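Local coordinates for protein acyl-CoA thioesterase II (Mycobacterium avium subsp. paratuberculosis, PDB 4R9Z) that probably hydrolyses fatty acyl-CoA thioesters to free fatty acids and coenzyme A, using a double hot-dog fold, at residues G9-T14 and A192-Y197; G182-D187 and A230-W235. All coordinates share one frame; numbering follows the deposited sequence.

Contact 1 (G9-T14 and A192-Y197); sequences GDVLAT and ASLVAY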
ATOM      1  N   GLY B   9       8.701  27.891  -2.616  1.00 60.24           N
ATOM      2  CA  GLY B   9       7.736  28.768  -3.248  1.00 59.02           C
ATOM      3  C   GLY B   9       7.284  28.228  -4.589  1.00 61.17           C
ATOM      4  O   GLY B   9       6.102  28.290  -4.927  1.00 67.25           O
ATOM      5  N   ASP B  10       8.226  27.685  -5.352  1.00 59.54           N
ATOM      6  CA  ASP B  10       7.906  27.103  -6.649  1.00 59.08           C
ATOM      7  C   ASP B  10       7.135  25.797  -6.491  1.00 63.02           C
ATOM      8  O   ASP B  10       6.273  25.477  -7.310  1.00 71.41           O
ATOM      9  CB  ASP B  10       9.179  26.879  -7.463  1.00 65.81           C
ATOM     10  CG  ASP B  10       9.893  28.174  -7.783  1.00 71.57           C
ATOM     11  OD1 ASP B  10       9.214  29.222  -7.834  1.00 66.79           O
ATOM     12  OD2 ASP B  10      11.126  28.145  -7.985  1.00 69.56           O
ATOM     13  N   VAL B  11       7.441  25.047  -5.437  1.00 56.35           N
ATOM     14  CA  VAL B  11       6.726  23.806  -5.163  1.00 57.67           C
ATOM     15  C   VAL B  11       5.285  24.092  -4.767  1.00 50.85           C
ATOM     16  O   VAL B  11       4.353  23.527  -5.340  1.00 54.09           O
ATOM     17  CB  VAL B  11       7.409  22.980  -4.054  1.00 54.39           C
ATOM     18  CG1 VAL B  11       6.492  21.864  -3.573  1.00 44.83           C
ATOM     19  CG2 VAL B  11       8.732  22.421  -4.552  1.00 47.88           C
ATOM     20  N   LEU B  12       5.111  24.983  -3.799  1.00 51.83           N
ATOM     21  CA  LEU B  12       3.786  25.355  -3.318  1.00 49.95           C
ATOM     22  C   LEU B  12       2.901  25.861  -4.454  1.00 52.72           C
ATOM     23  O   LEU B  12       1.698  25.600  -4.478  1.00 59.05           O
ATOM     24  CB  LEU B  12       3.897  26.414  -2.225  1.00 39.79           C
ATOM     25  CG  LEU B  12       4.526  25.940  -0.919  1.00 40.66           C
ATOM     26  CD1 LEU B  12       4.639  27.096   0.049  1.00 54.44           C
ATOM     27  CD2 LEU B  12       3.695  24.819  -0.315  1.00 47.54           C
ATOM     28  N   ALA B  13       3.502  26.594  -5.384  1.00 47.43           N
ATOM     29  CA  ALA B  13       2.782  27.095  -6.547  1.00 46.91           C
ATOM     30  C   ALA B  13       2.253  25.948  -7.408  1.00 51.99           C
ATOM     31  O   ALA B  13       1.075  25.925  -7.765  1.00 46.43           O
ATOM     32  CB  ALA B  13       3.674  28.007  -7.368  1.00 49.52           C
ATOM     33  N   THR B  14       3.122  24.995  -7.734  1.00 53.82           N
ATOM     34  CA  THR B  14       2.732  23.862  -8.569  1.00 49.03           C
ATOM     35  C   THR B  14       1.711  22.973  -7.862  1.00 46.67           C
ATOM     36  O   THR B  14       0.915  22.297  -8.510  1.00 46.76           O
ATOM     37  CB  THR B  14       3.948  23.001  -8.978  1.00 50.74           C
ATOM     38  OG1 THR B  14       4.681  22.605  -7.812  1.00 44.96           O
ATOM     39  CG2 THR B  14       4.858  23.775  -9.918  1.00 41.45           C
ATOM     40  N   ALA B 192      -0.386  17.280   4.494  1.00 35.61           N
ATOM     41  CA  ALA B 192      -0.401  15.846   4.254  1.00 28.31           C
ATOM     42  C   ALA B 192       0.228  15.506   2.905  1.00 36.94           C
ATOM     43  O   ALA B 192       0.997  14.550   2.796  1.00 36.62           O
ATOM     44  CB  ALA B 192      -1.812  15.317   4.327  1.00 35.31           C
ATOM     45  N   SER B 193      -0.079  16.297   1.882  1.00 32.49           N
ATOM     46  CA  SER B 193       0.474  16.041   0.558  1.00 39.37           C
ATOM     47  C   SER B 193       1.973  16.309   0.542  1.00 41.21           C
ATOM     48  O   SER B 193       2.717  15.652  -0.183  1.00 41.87           O
ATOM     49  CB  SER B 193      -0.214  16.897  -0.506  1.00 39.29           C
ATOM     50  OG  SER B 193       0.036  18.275  -0.292  1.00 46.76           O
ATOM     51  N   LEU B 194       2.420  17.248   1.370  1.00 40.89           N
ATOM     52  CA  LEU B 194       3.838  17.572   1.440  1.00 41.78           C
ATOM     53  C   LEU B 194       4.587  16.473   2.170  1.00 40.12           C
ATOM     54  O   LEU B 194       5.721  16.143   1.827  1.00 39.68           O
ATOM     55  CB  LEU B 194       4.061  18.909   2.138  1.00 43.29           C
ATOM     56  CG  LEU B 194       3.744  20.149   1.308  1.00 47.40           C
ATOM     57  CD1 LEU B 194       3.678  21.371   2.208  1.00 46.02           C
ATOM     58  CD2 LEU B 194       4.796  20.326   0.227  1.00 39.31           C
ATOM     59  N   VAL B 195       3.941  15.911   3.184  1.00 39.29           N
ATOM     60  CA  VAL B 195       4.462  14.733   3.849  1.00 41.19           C
ATOM     61  C   VAL B 195       4.618  13.601   2.837  1.00 43.58           C
ATOM     62  O   VAL B 195       5.694  13.022   2.706  1.00 48.33           O
ATOM     63  CB  VAL B 195       3.555  14.285   4.991  1.00 41.14           C
ATOM     64  CG1 VAL B 195       3.917  12.875   5.421  1.00 35.59           C
ATOM     65  CG2 VAL B 195       3.679  15.249   6.151  1.00 35.94           C
ATOM     66  N   ALA B 196       3.544  13.302   2.117  1.00 36.94           N
ATOM     67  CA  ALA B 196       3.587  12.283   1.075  1.00 36.27           C
ATOM     68  C   ALA B 196       4.646  12.606   0.026  1.00 35.84           C
ATOM     69  O   ALA B 196       5.396  11.726  -0.393  1.00 38.13           O
ATOM     70  CB  ALA B 196       2.222  12.134   0.423  1.00 37.76           C
ATOM     71  N   TYR B 197       4.694  13.869  -0.391  1.00 41.65           N
ATOM     72  CA  TYR B 197       5.679  14.361  -1.359  1.00 35.82           C
ATOM     73  C   TYR B 197       7.101  13.975  -0.950  1.00 37.24           C
ATOM     74  O   TYR B 197       7.838  13.366  -1.722  1.00 37.73           O
ATOM     75  CB  TYR B 197       5.557  15.885  -1.492  1.00 27.91           C
ATOM     76  CG  TYR B 197       6.172  16.511  -2.729  1.00 34.79           C
ATOM     77  CD1 TYR B 197       7.375  16.054  -3.255  1.00 34.75           C
ATOM     78  CD2 TYR B 197       5.547  17.580  -3.365  1.00 36.94           C
ATOM     79  CE1 TYR B 197       7.933  16.634  -4.379  1.00 36.75           C
ATOM     80  CE2 TYR B 197       6.098  18.169  -4.491  1.00 33.44           C
ATOM     81  CZ  TYR B 197       7.292  17.693  -4.992  1.00 40.19           C
ATOM     82  OH  TYR B 197       7.842  18.274  -6.112  1.00 42.89           O
TER
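V11 and Y197 meet at a slant, with methyl CG1 of the valine 3.8 Å from ring carbon CE2 of the tyrosine. Both point from their helices toward the other segment. In Y197 the ring swings out because CG lies anti to the backbone N (chi1 -162°), which carries it toward V11. Beside this pair, V11 CG1 also lies 4.4 Å from L194 CD2. L12, the next residue along, completes the contact, its CD2 resting 4.3 Å from L194 CD1, so methyl ends meet from both helices.

The helix axes stay 12.2 Å apart at an angle of 116°. At this distance the two segments meet only through side chains, and branched or long apolar ones span the space between the axes. Valine suits its buried place, where a compact branched side chain can offer one methyl, CG1, to both Y197 and L194, while the two leucines meet through their terminal methyls. T14, nearly one turn on from V11, turns its hydroxyl back onto its own helix: OG1 donates to V11 O at 2.7 Å, which satisfies a polar group beside an apolar patch.

Tyrosine adds a polar end to this packing. Its OH is hydrogen-bonded to H41 of helix 39-52, and W158 meets the ring edge-to-face while also touching V11 and L194. The contact thus lays the short N-terminal helix 8-15 against helix 188-201, the second of the two long helices that, in a double hot-dog fold, are each wrapped by antiparallel strands.

Contact 2 (G182-D187 and A230-W235); sequences GRVPDD and AVLSDW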
ATOM      1  N   GLY B 182      11.375  26.991   4.550  1.00 43.90           N
ATOM      2  CA  GLY B 182      10.392  28.041   4.344  1.00 49.16           C
ATOM      3  C   GLY B 182       9.152  27.784   5.179  1.00 59.50           C
ATOM      4  O   GLY B 182       9.032  26.739   5.823  1.00 56.56           O
ATOM      5  N   ARG B 183       8.236  28.747   5.192  1.00 61.64           N
ATOM      6  CA  ARG B 183       7.043  28.642   6.024  1.00 63.78           C
ATOM      7  C   ARG B 183       5.882  28.001   5.255  1.00 63.40           C
ATOM      8  O   ARG B 183       5.700  28.258   4.063  1.00 53.58           O
ATOM      9  CB  ARG B 183       6.643  30.027   6.542  1.00 69.86           C
ATOM     10  CG  ARG B 183       5.490  30.021   7.535  1.00 84.78           C
ATOM     11  CD  ARG B 183       5.906  29.300   8.813  1.00 96.93           C
ATOM     12  NE  ARG B 183       6.963  30.031   9.512  1.00102.73           N
ATOM     13  CZ  ARG B 183       7.266  29.878  10.797  1.00 96.47           C
ATOM     14  NH1 ARG B 183       6.596  29.010  11.545  1.00 84.62           N
ATOM     15  NH2 ARG B 183       8.245  30.593  11.335  1.00 88.72           N
ATOM     16  N   VAL B 184       5.126  27.138   5.932  1.00 62.23           N
ATOM     17  CA  VAL B 184       3.988  26.457   5.316  1.00 55.13           C
ATOM     18  C   VAL B 184       2.657  27.013   5.840  1.00 59.39           C
ATOM     19  O   VAL B 184       2.502  27.216   7.044  1.00 56.88           O
ATOM     20  CB  VAL B 184       4.058  24.929   5.570  1.00 63.33           C
ATOM     21  CG1 VAL B 184       2.815  24.216   5.045  1.00 56.58           C
ATOM     22  CG2 VAL B 184       5.318  24.349   4.943  1.00 59.45           C
ATOM     23  N   PRO B 185       1.687  27.235   4.934  1.00 52.03           N
ATOM     24  CA  PRO B 185       0.364  27.813   5.206  1.00 49.61           C
ATOM     25  C   PRO B 185      -0.466  27.174   6.330  1.00 61.91           C
ATOM     26  O   PRO B 185      -1.509  27.737   6.659  1.00 73.57           O
ATOM     27  CB  PRO B 185      -0.353  27.629   3.871  1.00 44.78           C
ATOM     28  CG  PRO B 185       0.726  27.821   2.875  1.00 44.11           C
ATOM     29  CD  PRO B 185       1.970  27.219   3.485  1.00 45.46           C
ATOM     30  N   ASP B 186      -0.040  26.037   6.875  1.00 60.16           N
ATOM     31  CA  ASP B 186      -0.742  25.384   7.987  1.00 66.34           C
ATOM     32  C   ASP B 186      -2.104  24.896   7.493  1.00 64.26           C
ATOM     33  O   ASP B 186      -3.107  24.938   8.206  1.00 59.47           O
ATOM     34  CB  ASP B 186      -0.891  26.314   9.200  1.00 69.19           C
ATOM     35  CG  ASP B 186      -1.368  25.580  10.449  1.00 80.71           C
ATOM     36  OD1 ASP B 186      -0.558  24.848  11.056  1.00 83.27           O
ATOM     37  OD2 ASP B 186      -2.551  25.739  10.827  1.00 73.46           O
ATOM     38  N   ASP B 187      -2.128  24.475   6.236  1.00 65.08           N
ATOM     39  CA  ASP B 187      -3.263  23.760   5.678  1.00 56.13           C
ATOM     40  C   ASP B 187      -3.043  22.267   5.917  1.00 48.77           C
ATOM     41  O   ASP B 187      -2.136  21.675   5.333  1.00 51.86           O
ATOM     42  CB  ASP B 187      -3.400  24.080   4.186  1.00 54.91           C
ATOM     43  CG  ASP B 187      -4.657  23.503   3.561  1.00 57.36           C
ATOM     44  OD1 ASP B 187      -5.304  22.624   4.172  1.00 59.18           O
ATOM     45  OD2 ASP B 187      -4.994  23.930   2.436  1.00 59.89           O
ATOM     46  N   ALA B 230       0.919  16.332  10.817  1.00 43.46           N
ATOM     47  CA  ALA B 230       2.316  16.740  10.775  1.00 46.71           C
ATOM     48  C   ALA B 230       2.525  18.181  11.215  1.00 54.67           C
ATOM     49  O   ALA B 230       1.746  19.070  10.867  1.00 51.93           O
ATOM     50  CB  ALA B 230       2.876  16.543   9.379  1.00 44.20           C
ATOM     51  N   VAL B 231       3.601  18.405  11.964  1.00 60.01           N
ATOM     52  CA  VAL B 231       3.985  19.749  12.374  1.00 47.54           C
ATOM     53  C   VAL B 231       5.202  20.181  11.572  1.00 46.12           C
ATOM     54  O   VAL B 231       6.329  19.806  11.894  1.00 55.79           O
ATOM     55  CB  VAL B 231       4.313  19.818  13.870  1.00 38.82           C
ATOM     56  CG1 VAL B 231       4.789  21.206  14.231  1.00 54.58           C
ATOM     57  CG2 VAL B 231       3.094  19.443  14.701  1.00 34.98           C
ATOM     58  N   LEU B 232       4.975  20.971  10.527  1.00 39.64           N
ATOM     59  CA  LEU B 232       6.051  21.366   9.625  1.00 45.84           C
ATOM     60  C   LEU B 232       6.757  22.641  10.064  1.00 54.31           C
ATOM     61  O   LEU B 232       7.537  23.214   9.306  1.00 50.36           O
ATOM     62  CB  LEU B 232       5.512  21.560   8.207  1.00 55.44           C
ATOM     63  CG  LEU B 232       4.868  20.367   7.504  1.00 58.22           C
ATOM     64  CD1 LEU B 232       4.367  20.796   6.138  1.00 51.43           C
ATOM     65  CD2 LEU B 232       5.859  19.220   7.375  1.00 43.29           C
ATOM     66  N   SER B 233       6.487  23.083  11.288  1.00 59.26           N
ATOM     67  CA  SER B 233       7.119  24.286  11.816  1.00 60.13           C
ATOM     68  C   SER B 233       8.354  23.908  12.617  1.00 67.06           C
ATOM     69  O   SER B 233       8.972  24.750  13.266  1.00 74.91           O
ATOM     70  CB  SER B 233       6.145  25.070  12.693  1.00 61.84           C
ATOM     71  OG  SER B 233       5.628  24.248  13.725  1.00 58.01           O
ATOM     72  N   ASP B 234       8.713  22.632  12.548  1.00 63.35           N
ATOM     73  CA  ASP B 234       9.869  22.110  13.256  1.00 59.46           C
ATOM     74  C   ASP B 234      10.372  20.884  12.494  1.00 63.92           C
ATOM     75  O   ASP B 234       9.782  20.501  11.484  1.00 58.31           O
ATOM     76  CB  ASP B 234       9.501  21.759  14.699  1.00 56.82           C
ATOM     77  CG  ASP B 234      10.705  21.733  15.620  1.00 66.92           C
ATOM     78  OD1 ASP B 234      11.847  21.845  15.125  1.00 62.68           O
ATOM     79  OD2 ASP B 234      10.503  21.593  16.846  1.00 61.06           O
ATOM     80  N   TRP B 235      11.472  20.290  12.947  1.00 64.24           N
ATOM     81  CA  TRP B 235      12.053  19.147  12.244  1.00 65.51           C
ATOM     82  C   TRP B 235      11.192  17.892  12.363  1.00 66.41           C
ATOM     83  O   TRP B 235      10.449  17.720  13.336  1.00 61.30           O
ATOM     84  CB  TRP B 235      13.462  18.853  12.763  1.00 55.52           C
ATOM     85  CG  TRP B 235      14.451  19.924  12.439  1.00 60.34           C
ATOM     86  CD1 TRP B 235      14.711  21.049  13.170  1.00 66.42           C
ATOM     87  CD2 TRP B 235      15.313  19.980  11.297  1.00 54.08           C
ATOM     88  NE1 TRP B 235      15.684  21.800  12.554  1.00 58.07           N
ATOM     89  CE2 TRP B 235      16.071  21.166  11.403  1.00 54.87           C
ATOM     90  CE3 TRP B 235      15.519  19.145  10.197  1.00 45.48           C
ATOM     91  CZ2 TRP B 235      17.016  21.535  10.450  1.00 53.75           C
ATOM     92  CZ3 TRP B 235      16.459  19.514   9.249  1.00 56.12           C
ATOM     93  CH2 TRP B 235      17.196  20.700   9.384  1.00 60.34           C
TER
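D234 OD1, one residue beyond the S233 that meets R183, accepts the backbone N of W235 at 2.7 Å, with an N-H...O angle of 146°. The N-H comes from above the carboxylate, 40° out of its plane. R259 adds a long, weak ion pair to the same oxygen. An aspartate suits this place, right before strand 236-246, because its short side chain lets OD1 reach the amide of the next residue.

Across the contact, L232 CD1 sits over the fork of V184, 3.9 Å from both CG1 and CG2. One leucine methyl thus touches both branches of the valine, and the two side chains pass at a slant. Each points toward the other segment, and L232 also packs on W178 and P180 of strand 176-180 and on T191 and L194 of helix 188-201.

These are the connections of the second hot-dog unit: 182-187 leads from strand 176-180 into the long helix, and 230-235 leads into the next long strand. D187 supplies the N-cap of that helix, its OD1 taking the backbone N of V189. At the start of the same loop, G182 adopts backbone angles at which a CB would jam against the carbonyl O of the preceding residue, so glycine fits there.

At the protein surface, the R183 chain leaves its backbone away from S233, but bends at chi2 and chi3 bring it round. Its length and flexibility let it lie across the exposed surface, and the small S233 lets NH1 come within 4.1 Å of its CB, without a hydrogen bond between the two residues.

How the contacts relate
Contact 1 and contact 2 have centres about 11 Å apart, on the same side of the chain's centre, and both adjoin helix 188-201: residues 192-197 lie in it, while 182-187 leads directly into its N-terminal end. Along the chain the segments alternate, in the order 9-14, 182-187, 192-197, 230-235. L194 joins the two contacts: its CD1 lies 4.0 Å from L232 CD1 and 4.1 Å from V184 CG1. V195 CG2 meets A230 CB at 3.6 Å. One apolar cluster therefore runs from the buried contact of helix 8-15 to the surface loops, tying the N-terminal end of the chain and two connections of the second hot-dog unit to that unit's helix.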